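Local atomic coordinates of inositol-1-monophosphatase (Nostoc sp., PDB entry 5ZHH), a protein that probably hydrolyses inositol monophosphates to free inositol and phosphate. Residues D79-G91 and A101-V113. Residues are numbered along the deposited sequence; the frame is centred on the assembly and turned at random.
Sequences DNEYLWAIDPLDG and AFCVSIGLLINGV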
loop_
_atom_site.group_PDB
_atom_site.type_symbol
_atom_site.label_atom_id
_atom_site.label_comp_id
_atom_site.label_asym_id
_atom_site.label_seq_id
_atom_site.Cartn_x
_atom_site.Cartn_y
_atom_site.Cartn_z
ATOM N N ASP A 79 -19.984 25.207 26.240
ATOM C CA ASP A 79 -19.468 24.877 27.561
ATOM C C ASP A 79 -19.825 23.456 27.984
ATOM O O ASP A 79 -19.608 23.095 29.146
ATOM C CB ASP A 79 -19.981 25.880 28.603
ATOM C CG ASP A 79 -21.486 26.082 28.536
ATOM O OD1 ASP A 79 -22.167 25.309 27.825
ATOM O OD2 ASP A 79 -21.991 27.017 29.204
ATOM N N ASN A 80 -20.375 22.660 27.066
ATOM C CA ASN A 80 -20.687 21.259 27.321
ATOM C C ASN A 80 -19.456 20.526 27.838
ATOM O O ASN A 80 -18.319 20.846 27.482
ATOM C CB ASN A 80 -21.189 20.605 26.027
ATOM C CG ASN A 80 -21.779 19.208 26.235
ATOM O OD1 ASN A 80 -21.257 18.385 26.992
ATOM N ND2 ASN A 80 -22.869 18.935 25.531
ATOM N N GLU A 81 -19.695 19.530 28.691
ATOM C CA GLU A 81 -18.601 18.685 29.149
ATOM C C GLU A 81 -17.865 18.058 27.971
ATOM O O GLU A 81 -16.636 17.936 27.992
ATOM C CB GLU A 81 -19.134 17.605 30.090
ATOM C CG GLU A 81 -18.080 16.628 30.567
ATOM C CD GLU A 81 -18.650 15.545 31.462
ATOM O OE1 GLU A 81 -19.882 15.338 31.445
ATOM O OE2 GLU A 81 -17.862 14.914 32.196
ATOM N N TYR A 82 -18.596 17.670 26.927
ATOM C CA TYR A 82 -18.016 17.024 25.756
ATOM C C TYR A 82 -18.123 17.952 24.555
ATOM O O TYR A 82 -19.229 18.337 24.157
ATOM C CB TYR A 82 -18.714 15.694 25.468
ATOM C CG TYR A 82 -18.582 14.700 26.593
ATOM C CD1 TYR A 82 -17.360 14.109 26.882
ATOM C CD2 TYR A 82 -19.683 14.348 27.367
ATOM C CE1 TYR A 82 -17.230 13.199 27.909
ATOM C CE2 TYR A 82 -19.563 13.437 28.401
ATOM C CZ TYR A 82 -18.335 12.864 28.666
ATOM O OH TYR A 82 -18.208 11.956 29.690
ATOM N N LEU A 83 -16.977 18.296 23.975
ATOM C CA LEU A 83 -16.918 19.185 22.821
ATOM C C LEU A 83 -15.931 18.602 21.826
ATOM O O LEU A 83 -14.737 18.497 22.127
ATOM C CB LEU A 83 -16.501 20.609 23.224
ATOM C CG LEU A 83 -16.415 21.615 22.071
ATOM C CD1 LEU A 83 -17.782 21.788 21.431
ATOM C CD2 LEU A 83 -15.872 22.965 22.547
ATOM N N TRP A 84 -16.423 18.239 20.642
ATOM C CA TRP A 84 -15.583 17.689 19.587
ATOM C C TRP A 84 -15.058 18.829 18.724
ATOM O O TRP A 84 -15.828 19.687 18.282
ATOM C CB TRP A 84 -16.358 16.695 18.721
ATOM C CG TRP A 84 -16.715 15.422 19.418
ATOM C CD1 TRP A 84 -17.847 15.177 20.137
ATOM C CD2 TRP A 84 -15.950 14.207 19.444
ATOM N NE1 TRP A 84 -17.831 13.893 20.622
ATOM C CE2 TRP A 84 -16.676 13.277 20.216
ATOM C CE3 TRP A 84 -14.717 13.823 18.909
ATOM C CZ2 TRP A 84 -16.215 11.982 20.458
ATOM C CZ3 TRP A 84 -14.258 12.530 19.149
ATOM C CH2 TRP A 84 -15.008 11.628 19.918
ATOM N N ALA A 85 -13.748 18.851 18.515
ATOM C CA ALA A 85 -13.089 19.843 17.669
ATOM C C ALA A 85 -12.687 19.135 16.380
ATOM O O ALA A 85 -11.764 18.310 16.382
ATOM C CB ALA A 85 -11.884 20.460 18.378
ATOM N N ILE A 86 -13.392 19.452 15.292
ATOM C CA ILE A 86 -13.340 18.699 14.039
ATOM C C ILE A 86 -12.707 19.563 12.955
ATOM O O ILE A 86 -13.186 20.671 12.689
ATOM C CB ILE A 86 -14.747 18.275 13.589
ATOM C CG1 ILE A 86 -15.404 17.354 14.609
ATOM C CG2 ILE A 86 -14.687 17.613 12.228
ATOM C CD1 ILE A 86 -14.495 16.323 15.143
ATOM N N ASP A 87 -11.664 19.048 12.301
ATOM C CA ASP A 87 -11.251 19.601 11.013
ATOM C C ASP A 87 -11.473 18.545 9.940
ATOM O O ASP A 87 -10.721 17.556 9.886
ATOM C CB ASP A 87 -9.793 20.063 11.006
ATOM C CG ASP A 87 -9.479 20.977 9.817
ATOM O OD1 ASP A 87 -10.221 20.938 8.810
ATOM O OD2 ASP A 87 -8.495 21.737 9.879
ATOM N N PRO A 88 -12.478 18.702 9.072
ATOM C CA PRO A 88 -12.725 17.677 8.048
ATOM C C PRO A 88 -11.650 17.630 6.978
ATOM O O PRO A 88 -11.594 16.650 6.225
ATOM C CB PRO A 88 -14.076 18.093 7.453
ATOM C CG PRO A 88 -14.136 19.582 7.685
ATOM C CD PRO A 88 -13.443 19.813 9.005
ATOM N N LEU A 89 -10.815 18.665 6.873
ATOM C CA LEU A 89 -9.749 18.692 5.871
ATOM C C LEU A 89 -8.736 19.750 6.324
ATOM O O LEU A 89 -8.850 20.922 5.966
ATOM C CB LEU A 89 -10.293 18.979 4.484
ATOM C CG LEU A 89 -9.344 19.127 3.293
ATOM C CD1 LEU A 89 -8.239 18.102 3.333
ATOM C CD2 LEU A 89 -10.136 19.006 1.988
ATOM N N ASP A 90 -7.760 19.319 7.118
ATOM C CA ASP A 90 -6.645 20.187 7.477
ATOM C C ASP A 90 -5.613 20.131 6.361
ATOM O O ASP A 90 -5.291 19.048 5.865
ATOM C CB ASP A 90 -6.016 19.756 8.800
ATOM C CG ASP A 90 -4.922 20.704 9.256
ATOM O OD1 ASP A 90 -5.119 21.937 9.154
ATOM O OD2 ASP A 90 -3.854 20.214 9.681
ATOM N N GLY A 91 -5.120 21.291 5.942
ATOM C CA GLY A 91 -4.210 21.354 4.815
ATOM C C GLY A 91 -4.943 21.638 3.518
ATOM O O GLY A 91 -4.699 20.981 2.505
ATOM N N ALA A 101 0.122 16.419 2.017
ATOM C CA ALA A 101 0.185 16.672 3.461
ATOM C C ALA A 101 -1.157 17.291 3.863
ATOM O O ALA A 101 -1.302 18.507 4.009
ATOM C CB ALA A 101 1.358 17.569 3.858
ATOM N N PHE A 102 -2.162 16.429 4.008
ATOM C CA PHE A 102 -3.478 16.843 4.469
ATOM C C PHE A 102 -4.105 15.666 5.205
ATOM O O PHE A 102 -3.684 14.516 5.043
ATOM C CB PHE A 102 -4.362 17.316 3.305
ATOM C CG PHE A 102 -4.480 16.313 2.200
ATOM C CD1 PHE A 102 -5.415 15.294 2.266
ATOM C CD2 PHE A 102 -3.638 16.373 1.103
ATOM C CE1 PHE A 102 -5.519 14.359 1.247
ATOM C CE2 PHE A 102 -3.735 15.441 0.087
ATOM C CZ PHE A 102 -4.673 14.435 0.160
ATOM N N CYS A 103 -5.115 15.960 6.018
ATOM C CA CYS A 103 -5.654 14.939 6.902
ATOM C C CYS A 103 -7.014 15.373 7.421
ATOM O O CYS A 103 -7.430 16.521 7.260
ATOM C CB CYS A 103 -4.707 14.678 8.075
ATOM S SG CYS A 103 -4.515 16.140 9.123
ATOM N N VAL A 104 -7.696 14.419 8.052
ATOM C CA VAL A 104 -8.865 14.671 8.883
ATOM C C VAL A 104 -8.382 14.666 10.324
ATOM O O VAL A 104 -7.600 13.788 10.715
ATOM C CB VAL A 104 -9.948 13.599 8.657
ATOM C CG1 VAL A 104 -11.216 13.919 9.451
ATOM C CG2 VAL A 104 -10.259 13.464 7.177
ATOM N N SER A 105 -8.810 15.654 11.111
ATOM C CA SER A 105 -8.434 15.750 12.519
ATOM C C SER A 105 -9.706 15.754 13.354
ATOM O O SER A 105 -10.583 16.596 13.142
ATOM C CB SER A 105 -7.605 17.015 12.788
ATOM O OG SER A 105 -7.212 17.102 14.150
ATOM N N ILE A 106 -9.803 14.817 14.300
ATOM C CA ILE A 106 -10.980 14.664 15.154
ATOM C C ILE A 106 -10.504 14.598 16.598
ATOM O O ILE A 106 -9.918 13.592 17.017
ATOM C CB ILE A 106 -11.787 13.410 14.795
ATOM C CG1 ILE A 106 -12.259 13.487 13.340
ATOM C CG2 ILE A 106 -12.964 13.248 15.743
ATOM C CD1 ILE A 106 -13.008 12.257 12.876
ATOM N N GLY A 107 -10.758 15.652 17.364
ATOM C CA GLY A 107 -10.342 15.710 18.751
ATOM C C GLY A 107 -11.533 15.928 19.661
ATOM O O GLY A 107 -12.524 16.551 19.275
ATOM N N LEU A 108 -11.434 15.400 20.875
ATOM C CA LEU A 108 -12.483 15.566 21.870
ATOM C C LEU A 108 -11.909 16.319 23.056
ATOM O O LEU A 108 -10.906 15.890 23.640
ATOM C CB LEU A 108 -13.063 14.219 22.313
ATOM C CG LEU A 108 -14.037 14.326 23.496
ATOM C CD1 LEU A 108 -15.250 15.169 23.115
ATOM C CD2 LEU A 108 -14.482 12.942 23.980
ATOM N N LEU A 109 -12.550 17.435 23.403
ATOM C CA LEU A 109 -12.268 18.184 24.618
ATOM C C LEU A 109 -13.242 17.744 25.705
ATOM O O LEU A 109 -14.461 17.749 25.495
ATOM C CB LEU A 109 -12.404 19.694 24.385
ATOM C CG LEU A 109 -11.501 20.382 23.359
ATOM C CD1 LEU A 109 -12.139 21.683 22.888
ATOM C CD2 LEU A 109 -10.120 20.660 23.954
ATOM N N ILE A 110 -12.706 17.342 26.850
ATOM C CA ILE A 110 -13.509 17.028 28.024
ATOM C C ILE A 110 -13.240 18.120 29.052
ATOM O O ILE A 110 -12.111 18.261 29.546
ATOM C CB ILE A 110 -13.210 15.629 28.572
ATOM C CG1 ILE A 110 -13.496 14.591 27.483
ATOM C CG2 ILE A 110 -14.041 15.360 29.824
ATOM C CD1 ILE A 110 -13.216 13.157 27.887
ATOM N N ASN A 111 -14.271 18.915 29.343
ATOM C CA ASN A 111 -14.140 20.095 30.192
ATOM C C ASN A 111 -13.026 21.001 29.674
ATOM O O ASN A 111 -12.230 21.550 30.439
ATOM C CB ASN A 111 -13.908 19.692 31.651
ATOM C CG ASN A 111 -15.079 18.911 32.235
ATOM O OD1 ASN A 111 -16.243 19.251 32.018
ATOM N ND2 ASN A 111 -14.772 17.834 32.949
ATOM N N GLY A 112 -12.980 21.161 28.350
ATOM C CA GLY A 112 -12.022 22.027 27.695
ATOM C C GLY A 112 -10.607 21.511 27.587
ATOM O O GLY A 112 -9.711 22.277 27.222
ATOM N N VAL A 113 -10.370 20.225 27.884
ATOM C CA VAL A 113 -9.038 19.640 27.877
ATOM C C VAL A 113 -8.990 18.564 26.810
ATOM O O VAL A 113 -9.863 17.695 26.773
ATOM C CB VAL A 113 -8.658 19.041 29.251
ATOM C CG1 VAL A 113 -7.242 18.476 29.203
ATOM C CG2 VAL A 113 -8.781 20.103 30.339
HETATM O O HOH W 1 -15.186 20.400 26.692
HETATM O O HOH W 2 -8.901 18.305 16.112
#
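Leu108 reaches across to Trp84, and the Trp84 side chain is worth following outward from CB, which lies 3.9 Å from Gly107 O. With CG anti to the carbonyl carbon (chi1 -69°), the ring leans over the neighbouring strand. Its five-membered part takes Leu108 CD1 on one face, a CH-pi contact with the methyl 3.7 Å from the ring centroid and only 6° off the normal. Farther along, CE3 and CZ3 sit against Ile106 CG2, CZ2 approaches Leu108 CD2, and CH2 rests near Leu108 CB. NE1 is hydrogen-bonded to His65. Strands 82-90 and 103-110 run antiparallel as neighbours in the large mixed sheet of the inositol monophosphatase fold; helices 3-25 and 44-61 pack on the Trp84 side, helix 213-225 on the Ala85 and Leu109 side. On the face of Trp84, Ile86 CD1 presses tightly on Ile106 CG2, 3.5 Å away. Paired backbone bonds join Leu83 to Leu109, Ala85 to Gly107 and Asp87 to Ser105. A water donates to Ala85 O and accepts from Ser105 OG, bridging the strands. Past Asp87 a beta bulge shifts the register by one, and Asp87 OD1 accepts from Leu89 N in an Asx turn. Pairing resumes where Asp90 N meets Cys103 O at 2.8 Å; CG of Asp90 lies opposite the backbone N (chi1 -176°), with OD2 hydrogen-bonded to Ser190 OG and Ala192 N.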